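Local coordinates for uncharacterized protein (Bacteroides ovatus, PDB 4IPB) that is of unknown function but belongs to the PepSY-like, putative beta-lactamase-inhibitor-like family and folds as one long antiparallel sheet with helices packed against it, at residues N7-F12 against V22-D27; A33-N38 against K42-N47; K110-Y115 against D132-S137. All coordinates share one frame; numbering follows the deposited sequence.

How the contacts relate
Contacts 1 and 2 are neighbours, their centres about 8 Å apart, and build one end of the antiparallel sheet. Contact 1, which is buried, lays helix 6-15 on edge strand 23-27 through aromatic and aliphatic side chains; contact 2 joins the next two strands, 30-37 and 40-46, by backbone hydrogen bonds, with one packed and one more exposed, polar side. They share a buried layer, where Phe-12 meets Phe-35 edge-to-face. Contact 3, partly buried and about 17 Å from contact 2 between centres, lies toward the other end of the sheet, where a single glutamine amide ties strand 107-115 to the C-terminal segment. Pro-136 touches Trp-45, bringing that segment against strand 40-46.

Contact 1 of 3, residues N7-F12 against V22-D27; sequences NVQSTF and VAWSQD
Phe-12 offers one ring face to the edge of the Trp-24 indole, a T-shaped (edge-to-face) pair with centroids 5.3 Å apart and planes at 74°. Trp-24 CZ2 sits over that face, 3.7 Å from Phe-12 CG, while Phe-12 CB lies at the indole edge, in its plane. In that plane too is a water, on the NE1 side. Obliquely to the phenyl ring comes Val-22, whose CG2 is 3.9 Å from Phe-12 CE2. Val-8 reaches the far end of the indole, sliding past it with CG1 3.5 Å from Trp-24 CZ3; chi1 of 169° swings CG1, not CG2, onto the indole. Gln-9 lies nearer the NE1 end. Its chain bends at chi2 (58°) and brings OE1 within 3.7 Å of Trp-24 CZ2, the amide plane steeply inclined to the indole. The water joins the two polar groups, accepting from Trp-24 NE1 at 2.9 Å and donating to Gln-9 OE1 at 2.7 Å. Phe-46 of strand 40-46 packs on Val-8 and Phe-12, and Ala-33 of strand 30-37 touches Phe-12, Val-22 and Trp-24, so helix 6-15 rests on three strands. No direct hydrogen bond crosses between the segments: helix and edge strand are held by aromatic and aliphatic packing, and the indole N-H, on a largely buried tryptophan, is satisfied through water at the partly exposed glutamine.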
# COMPACT_ATOMS: atom_id res chain seq x y z
N ASN A 7 -19.50 -13.02 2.97
CA ASN A 7 -18.83 -12.81 4.27
C ASN A 7 -17.77 -11.73 4.22
O ASN A 7 -17.57 -10.98 5.19
CB ASN A 7 -18.30 -14.11 4.89
CG ASN A 7 -17.20 -14.79 4.06
OD1 ASN A 7 -17.03 -14.57 2.86
ND2 ASN A 7 -16.47 -15.69 4.73
N VAL A 8 -17.12 -11.61 3.08
CA VAL A 8 -16.15 -10.57 2.83
C VAL A 8 -16.80 -9.18 2.75
O VAL A 8 -16.37 -8.22 3.41
CB VAL A 8 -15.36 -10.91 1.54
CG1 VAL A 8 -14.54 -9.72 1.09
CG2 VAL A 8 -14.51 -12.15 1.77
N GLN A 9 -17.90 -9.10 2.00
CA GLN A 9 -18.70 -7.89 1.87
C GLN A 9 -19.21 -7.42 3.22
O GLN A 9 -19.15 -6.23 3.52
CB GLN A 9 -19.85 -8.09 0.90
CG GLN A 9 -20.83 -6.93 0.87
CD GLN A 9 -20.20 -5.59 0.50
OE1 GLN A 9 -19.19 -5.52 -0.17
NE2 GLN A 9 -20.83 -4.50 0.96
N SER A 10 -19.61 -8.35 4.07
CA SER A 10 -20.13 -8.01 5.40
C SER A 10 -19.06 -7.32 6.25
O SER A 10 -19.30 -6.25 6.88
CB SER A 10 -20.57 -9.29 6.11
OG SER A 10 -21.07 -9.00 7.41
N THR A 11 -17.87 -7.88 6.24
CA THR A 11 -16.78 -7.26 7.03
C THR A 11 -16.43 -5.92 6.43
O THR A 11 -16.24 -4.92 7.15
CB THR A 11 -15.54 -8.14 7.05
OG1 THR A 11 -15.91 -9.41 7.59
CG2 THR A 11 -14.51 -7.49 7.93
N PHE A 12 -16.40 -5.85 5.07
CA PHE A 12 -16.02 -4.60 4.41
C PHE A 12 -16.99 -3.49 4.76
O PHE A 12 -16.59 -2.35 5.00
CB PHE A 12 -15.89 -4.78 2.90
CG PHE A 12 -15.60 -3.51 2.18
CD1 PHE A 12 -14.33 -2.99 2.15
CD2 PHE A 12 -16.64 -2.78 1.61
CE1 PHE A 12 -14.09 -1.79 1.48
CE2 PHE A 12 -16.41 -1.60 1.00
CZ PHE A 12 -15.10 -1.10 0.94
N VAL A 22 -16.90 0.80 -5.30
CA VAL A 22 -15.86 -0.17 -4.91
C VAL A 22 -15.69 -1.18 -6.03
O VAL A 22 -16.70 -1.76 -6.53
CB VAL A 22 -16.27 -0.93 -3.65
CG1 VAL A 22 -15.19 -1.90 -3.18
CG2 VAL A 22 -16.60 0.07 -2.57
N ALA A 23 -14.43 -1.41 -6.40
CA ALA A 23 -14.05 -2.38 -7.43
C ALA A 23 -13.38 -3.54 -6.74
O ALA A 23 -12.33 -3.33 -6.09
CB ALA A 23 -13.06 -1.75 -8.40
N TRP A 24 -13.96 -4.74 -6.87
CA TRP A 24 -13.42 -5.94 -6.21
C TRP A 24 -12.67 -6.86 -7.22
O TRP A 24 -13.07 -7.04 -8.35
CB TRP A 24 -14.54 -6.75 -5.59
CG TRP A 24 -15.18 -6.16 -4.41
CD1 TRP A 24 -16.28 -5.38 -4.38
CD2 TRP A 24 -14.78 -6.38 -3.06
NE1 TRP A 24 -16.59 -5.07 -3.06
CE2 TRP A 24 -15.67 -5.67 -2.24
CE3 TRP A 24 -13.73 -7.11 -2.45
CZ2 TRP A 24 -15.59 -5.73 -0.83
CZ3 TRP A 24 -13.64 -7.12 -1.06
CH2 TRP A 24 -14.55 -6.42 -0.29
N SER A 25 -11.60 -7.47 -6.73
CA SER A 25 -10.82 -8.48 -7.46
C SER A 25 -10.26 -9.47 -6.47
O SER A 25 -10.46 -9.30 -5.26
CB SER A 25 -9.65 -7.79 -8.18
OG SER A 25 -8.78 -7.14 -7.21
N GLN A 26 -9.58 -10.51 -6.96
CA GLN A 26 -8.86 -11.41 -6.05
C GLN A 26 -7.51 -11.80 -6.61
O GLN A 26 -7.28 -11.74 -7.82
CB GLN A 26 -9.72 -12.65 -5.71
CG GLN A 26 -10.00 -13.63 -6.82
CD GLN A 26 -10.76 -14.88 -6.30
OE1 GLN A 26 -10.14 -15.88 -5.86
NE2 GLN A 26 -12.05 -14.83 -6.36
N ASP A 27 -6.60 -12.18 -5.70
CA ASP A 27 -5.21 -12.54 -6.04
C ASP A 27 -4.70 -13.45 -4.96
O ASP A 27 -4.79 -13.10 -3.78
CB ASP A 27 -4.36 -11.28 -6.12
CG ASP A 27 -2.95 -11.48 -6.72
OD1 ASP A 27 -2.72 -12.49 -7.41
OD2 ASP A 27 -2.10 -10.60 -6.51
O HOH W 1 -18.59 -3.42 -1.74

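Contact 2 of 3, residues A33-N38 against K42-N47; sequences ANFAMN and KNVWFN
Phe-35 and Val-44 form the tight side of this strand pair, with Phe-35 CE1 3.6 Å from Val-44 CG2, the methyl at the ring edge. A chi1 of 59° puts Phe-35 CG between the backbone N and the carbonyl carbon, and the ring lies along the sheet toward Val-44 and Lys-42. Lys-42 CB lies over one face of it, a CH-pi contact 4.1 Å from the centroid. Ala-33 is on the same side of the sheet, and the Tyr-16 ring meets Phe-35 edge-to-face. The lysine then bends away to the hydroxyl of Thr-57, which its NZ hydrogen-bonds. On the other face the pair is polar and partly exposed. Asn-34 and Asn-43 lie side by side, pointing the same way, and Asn-34 ND2 donates to Asn-43 OD1 at 3.0 Å. The acceptor is in the plane of the Asn-34 amide, but the donor stands above the Asn-43 carbonyl plane, and the two amides are twisted by 38°. Between these layers runs a regular ladder: Ala-33 N to Val-44 O and Lys-42 N to Phe-35 O are both 2.8 Å, and the reciprocal bonds complete two hydrogen-bonded pairs flanking the non-hydrogen-bonded pair Asn-34/Asn-43. This is an antiparallel beta hairpin, strands 30-37 and 40-46, with an apolar face toward helix 6-15, inside the PepSY-like family region.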
# COMPACT_ATOMS: atom_id res chain seq x y z
N ALA A 33 -10.69 -4.88 -2.21
CA ALA A 33 -11.63 -3.80 -2.44
C ALA A 33 -10.85 -2.51 -2.74
O ALA A 33 -10.06 -2.04 -1.87
CB ALA A 33 -12.49 -3.59 -1.21
N ASN A 34 -11.06 -1.95 -3.93
CA ASN A 34 -10.41 -0.71 -4.35
C ASN A 34 -11.42 0.39 -4.39
O ASN A 34 -12.48 0.23 -5.06
CB ASN A 34 -9.77 -0.89 -5.74
CG ASN A 34 -9.23 0.41 -6.30
OD1 ASN A 34 -9.96 1.16 -6.94
ND2 ASN A 34 -8.02 0.74 -5.94
N PHE A 35 -11.11 1.54 -3.79
CA PHE A 35 -12.07 2.67 -3.69
C PHE A 35 -11.38 3.92 -3.14
O PHE A 35 -10.27 3.83 -2.62
CB PHE A 35 -13.23 2.34 -2.73
CG PHE A 35 -12.81 2.02 -1.34
CD1 PHE A 35 -12.21 0.80 -1.04
CD2 PHE A 35 -13.03 2.89 -0.30
CE1 PHE A 35 -11.85 0.48 0.24
CE2 PHE A 35 -12.64 2.56 1.01
CZ PHE A 35 -12.02 1.37 1.25
N ALA A 36 -12.09 5.05 -3.14
CA ALA A 36 -11.58 6.29 -2.56
C ALA A 36 -12.33 6.65 -1.29
O ALA A 36 -13.54 6.44 -1.19
CB ALA A 36 -11.75 7.44 -3.58
N MSE A 37 -11.63 7.18 -0.30
CA MSE A 37 -12.25 7.47 1.02
C MSE A 37 -11.56 8.70 1.57
O MSE A 37 -10.34 8.71 1.74
CB MSE A 37 -12.05 6.24 1.95
CG MSE A 37 -12.53 6.32 3.42
SE MSE A 37 -14.42 6.74 3.58
CE MSE A 37 -15.22 5.31 2.55
N ASN A 38 -12.36 9.75 1.83
CA ASN A 38 -11.88 11.04 2.40
C ASN A 38 -10.64 11.55 1.70
O ASN A 38 -9.65 11.91 2.35
CB ASN A 38 -11.59 10.89 3.90
CG ASN A 38 -12.77 10.34 4.67
OD1 ASN A 38 -13.88 10.85 4.57
ND2 ASN A 38 -12.54 9.28 5.46
N LYS A 42 -7.69 3.66 -1.62
CA LYS A 42 -7.44 2.54 -0.75
C LYS A 42 -7.62 1.19 -1.45
O LYS A 42 -8.45 1.07 -2.38
CB LYS A 42 -8.43 2.58 0.41
CG LYS A 42 -8.46 3.86 1.24
CD LYS A 42 -8.47 3.56 2.69
CE LYS A 42 -8.27 4.82 3.51
NZ LYS A 42 -7.19 4.62 4.51
N ASN A 43 -6.80 0.22 -1.04
CA ASN A 43 -6.98 -1.19 -1.41
C ASN A 43 -7.00 -1.96 -0.12
O ASN A 43 -6.01 -1.97 0.65
CB ASN A 43 -5.85 -1.65 -2.33
CG ASN A 43 -5.96 -1.05 -3.68
OD1 ASN A 43 -6.75 -1.54 -4.52
ND2 ASN A 43 -5.21 -0.00 -3.94
N VAL A 44 -8.14 -2.60 0.13
CA VAL A 44 -8.36 -3.28 1.40
C VAL A 44 -8.57 -4.75 1.09
O VAL A 44 -9.47 -5.10 0.31
CB VAL A 44 -9.58 -2.70 2.16
CG1 VAL A 44 -9.80 -3.41 3.52
CG2 VAL A 44 -9.45 -1.18 2.36
N TRP A 45 -7.78 -5.59 1.74
CA TRP A 45 -7.70 -7.01 1.43
C TRP A 45 -8.27 -7.89 2.54
O TRP A 45 -8.13 -7.58 3.73
CB TRP A 45 -6.25 -7.40 1.18
CG TRP A 45 -5.66 -6.79 -0.01
CD1 TRP A 45 -5.07 -5.53 -0.16
CD2 TRP A 45 -5.45 -7.47 -1.27
NE1 TRP A 45 -4.64 -5.39 -1.46
CE2 TRP A 45 -4.83 -6.56 -2.14
CE3 TRP A 45 -5.85 -8.72 -1.77
CZ2 TRP A 45 -4.55 -6.88 -3.46
CZ3 TRP A 45 -5.54 -9.06 -3.03
CH2 TRP A 45 -4.88 -8.15 -3.88
N PHE A 46 -8.91 -8.99 2.14
CA PHE A 46 -9.55 -9.94 3.06
C PHE A 46 -9.24 -11.37 2.67
O PHE A 46 -8.95 -11.63 1.50
CB PHE A 46 -11.10 -9.81 2.98
CG PHE A 46 -11.60 -8.43 3.30
CD1 PHE A 46 -11.58 -7.43 2.38
CD2 PHE A 46 -12.00 -8.14 4.59
CE1 PHE A 46 -11.99 -6.12 2.73
CE2 PHE A 46 -12.43 -6.86 4.93
CZ PHE A 46 -12.41 -5.85 4.01
N ASN A 47 -9.28 -12.27 3.65
CA ASN A 47 -9.17 -13.69 3.37
C ASN A 47 -10.57 -14.32 3.19
O ASN A 47 -11.61 -13.63 3.30
CB ASN A 47 -8.32 -14.40 4.43
CG ASN A 47 -9.01 -14.51 5.77
OD1 ASN A 47 -10.25 -14.38 5.89
ND2 ASN A 47 -8.21 -14.71 6.80

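Contact 3 of 3, residues K110-Y115 against D132-S137; sequences KYQLFY and DILGPS
A side chain of the sheet hydrogen-bonds to the backbone of the C-terminal segment here: Gln-112, on strand 107-115, reaches across to Ile-133 and Leu-134, just ahead of the short helix 136-139. The strand belongs to the meandering antiparallel sheet of this PepSY-like protein, next to its last strand, 121-126. The interface is small, 123 Å² summed over both sides, and the glutamine makes all of its close approaches. Beyond CG the Gln-112 chain is extended (chi2 176°), which carries the terminal amide out from the strand. NE2 then donates to Ile-133 O at 3.0 Å in a fairly straight bond, 163° at the hydrogen. Aliphatic groups line the same nitrogen: Ile-133 CG1 is 3.6 Å from Gln-112 NE2, and Leu-134 CD2 approaches Gln-112 NE2 to 3.5 Å. The other end of the amide is held as well, because OE1 accepts from Arg-125 NH2 of strand 121-126; bonds at both ends would fix the rotation of the buried group. Val-99 and Val-127 add apolar contacts to the glutamine, and the loop at Ile-133 packs on Arg-125 and on Val-127 just after that strand, as well as on Gln-112. Gly-135 follows as N-cap of the helix, whose Phe-139 touches Leu-134. The two partners in the central bond are turned differently: Ile-133 O lies close to the plane of the Gln-112 amide, whereas Gln-112 NE2 stands above the Ile-133 carbonyl plane, 49° out of it.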
# COMPACT_ATOMS: atom_id res chain seq x y z
N LYS A 110 13.26 2.30 -11.28
CA LYS A 110 12.35 2.57 -10.18
C LYS A 110 12.66 1.60 -9.02
O LYS A 110 12.89 0.41 -9.28
CB LYS A 110 10.89 2.31 -10.57
CG LYS A 110 10.38 2.95 -11.84
CD LYS A 110 10.02 4.37 -11.59
CE LYS A 110 9.49 5.03 -12.86
NZ LYS A 110 9.59 6.50 -12.67
N TYR A 111 12.68 2.11 -7.79
CA TYR A 111 12.80 1.28 -6.61
C TYR A 111 11.65 1.51 -5.64
O TYR A 111 11.15 2.63 -5.56
CB TYR A 111 14.08 1.58 -5.82
CG TYR A 111 15.35 1.32 -6.59
CD1 TYR A 111 15.75 0.01 -6.87
CD2 TYR A 111 16.20 2.36 -6.92
CE1 TYR A 111 16.91 -0.22 -7.60
CE2 TYR A 111 17.37 2.12 -7.62
CZ TYR A 111 17.70 0.84 -7.96
OH TYR A 111 18.88 0.69 -8.66
N GLN A 112 11.22 0.45 -4.99
CA GLN A 112 10.38 0.55 -3.79
C GLN A 112 11.27 0.52 -2.57
O GLN A 112 12.13 -0.36 -2.45
CB GLN A 112 9.39 -0.60 -3.63
CG GLN A 112 8.21 -0.53 -4.56
CD GLN A 112 7.33 -1.75 -4.40
OE1 GLN A 112 7.83 -2.86 -4.37
NE2 GLN A 112 6.01 -1.56 -4.28
N LEU A 113 11.03 1.49 -1.69
CA LEU A 113 11.75 1.64 -0.43
C LEU A 113 10.77 1.29 0.65
O LEU A 113 9.70 1.86 0.70
CB LEU A 113 12.23 3.09 -0.27
CG LEU A 113 12.90 3.79 -1.43
CD1 LEU A 113 13.27 5.22 -1.07
CD2 LEU A 113 14.06 2.96 -1.90
N PHE A 114 11.10 0.33 1.52
CA PHE A 114 10.24 -0.15 2.63
C PHE A 114 10.76 0.37 3.97
O PHE A 114 11.83 -0.10 4.47
CB PHE A 114 10.24 -1.67 2.63
CG PHE A 114 9.63 -2.28 1.37
CD1 PHE A 114 10.35 -2.36 0.21
CD2 PHE A 114 8.38 -2.89 1.42
CE1 PHE A 114 9.81 -2.95 -0.93
CE2 PHE A 114 7.84 -3.50 0.31
CZ PHE A 114 8.55 -3.50 -0.90
N TYR A 115 10.03 1.34 4.52
CA TYR A 115 10.38 1.98 5.76
C TYR A 115 9.46 1.53 6.91
O TYR A 115 8.25 1.38 6.72
CB TYR A 115 10.24 3.53 5.67
CG TYR A 115 11.36 4.20 4.93
CD1 TYR A 115 12.48 4.59 5.61
CD2 TYR A 115 11.28 4.47 3.56
CE1 TYR A 115 13.54 5.20 4.96
CE2 TYR A 115 12.34 5.08 2.89
CZ TYR A 115 13.44 5.45 3.60
OH TYR A 115 14.52 6.05 2.98
N ASP A 132 2.22 -5.63 -10.46
CA ASP A 132 1.59 -6.17 -9.26
C ASP A 132 2.59 -6.05 -8.10
O ASP A 132 2.99 -7.06 -7.50
CB ASP A 132 1.17 -7.65 -9.49
CG ASP A 132 0.55 -8.29 -8.26
OD1 ASP A 132 0.20 -7.56 -7.30
OD2 ASP A 132 0.43 -9.54 -8.27
N ILE A 133 2.95 -4.82 -7.75
CA ILE A 133 4.00 -4.64 -6.76
C ILE A 133 3.52 -4.30 -5.34
O ILE A 133 4.36 -4.03 -4.47
CB ILE A 133 5.02 -3.61 -7.20
CG1 ILE A 133 4.40 -2.26 -7.45
CG2 ILE A 133 5.73 -4.12 -8.45
CD1 ILE A 133 5.38 -1.17 -7.83
N LEU A 134 2.22 -4.28 -5.12
CA LEU A 134 1.70 -4.04 -3.78
C LEU A 134 0.63 -5.08 -3.36
O LEU A 134 -0.28 -4.76 -2.61
CB LEU A 134 1.12 -2.63 -3.74
CG LEU A 134 2.13 -1.46 -3.73
CD1 LEU A 134 1.34 -0.18 -3.98
CD2 LEU A 134 3.01 -1.41 -2.50
N GLY A 135 0.76 -6.30 -3.85
CA GLY A 135 -0.20 -7.39 -3.50
C GLY A 135 0.22 -8.39 -2.45
O GLY A 135 1.27 -8.23 -1.79
N PRO A 136 -0.59 -9.44 -2.25
CA PRO A 136 -0.28 -10.49 -1.29
C PRO A 136 1.14 -11.04 -1.44
O PRO A 136 1.81 -11.29 -0.42
CB PRO A 136 -1.31 -11.55 -1.62
CG PRO A 136 -2.50 -10.72 -1.94
CD PRO A 136 -1.95 -9.62 -2.79
N SER A 137 1.60 -11.21 -2.66
CA SER A 137 2.95 -11.79 -2.84
C SER A 137 4.05 -10.91 -2.26
O SER A 137 5.14 -11.41 -1.89
CB SER A 137 3.22 -12.14 -4.29
OG SER A 137 3.44 -11.00 -5.09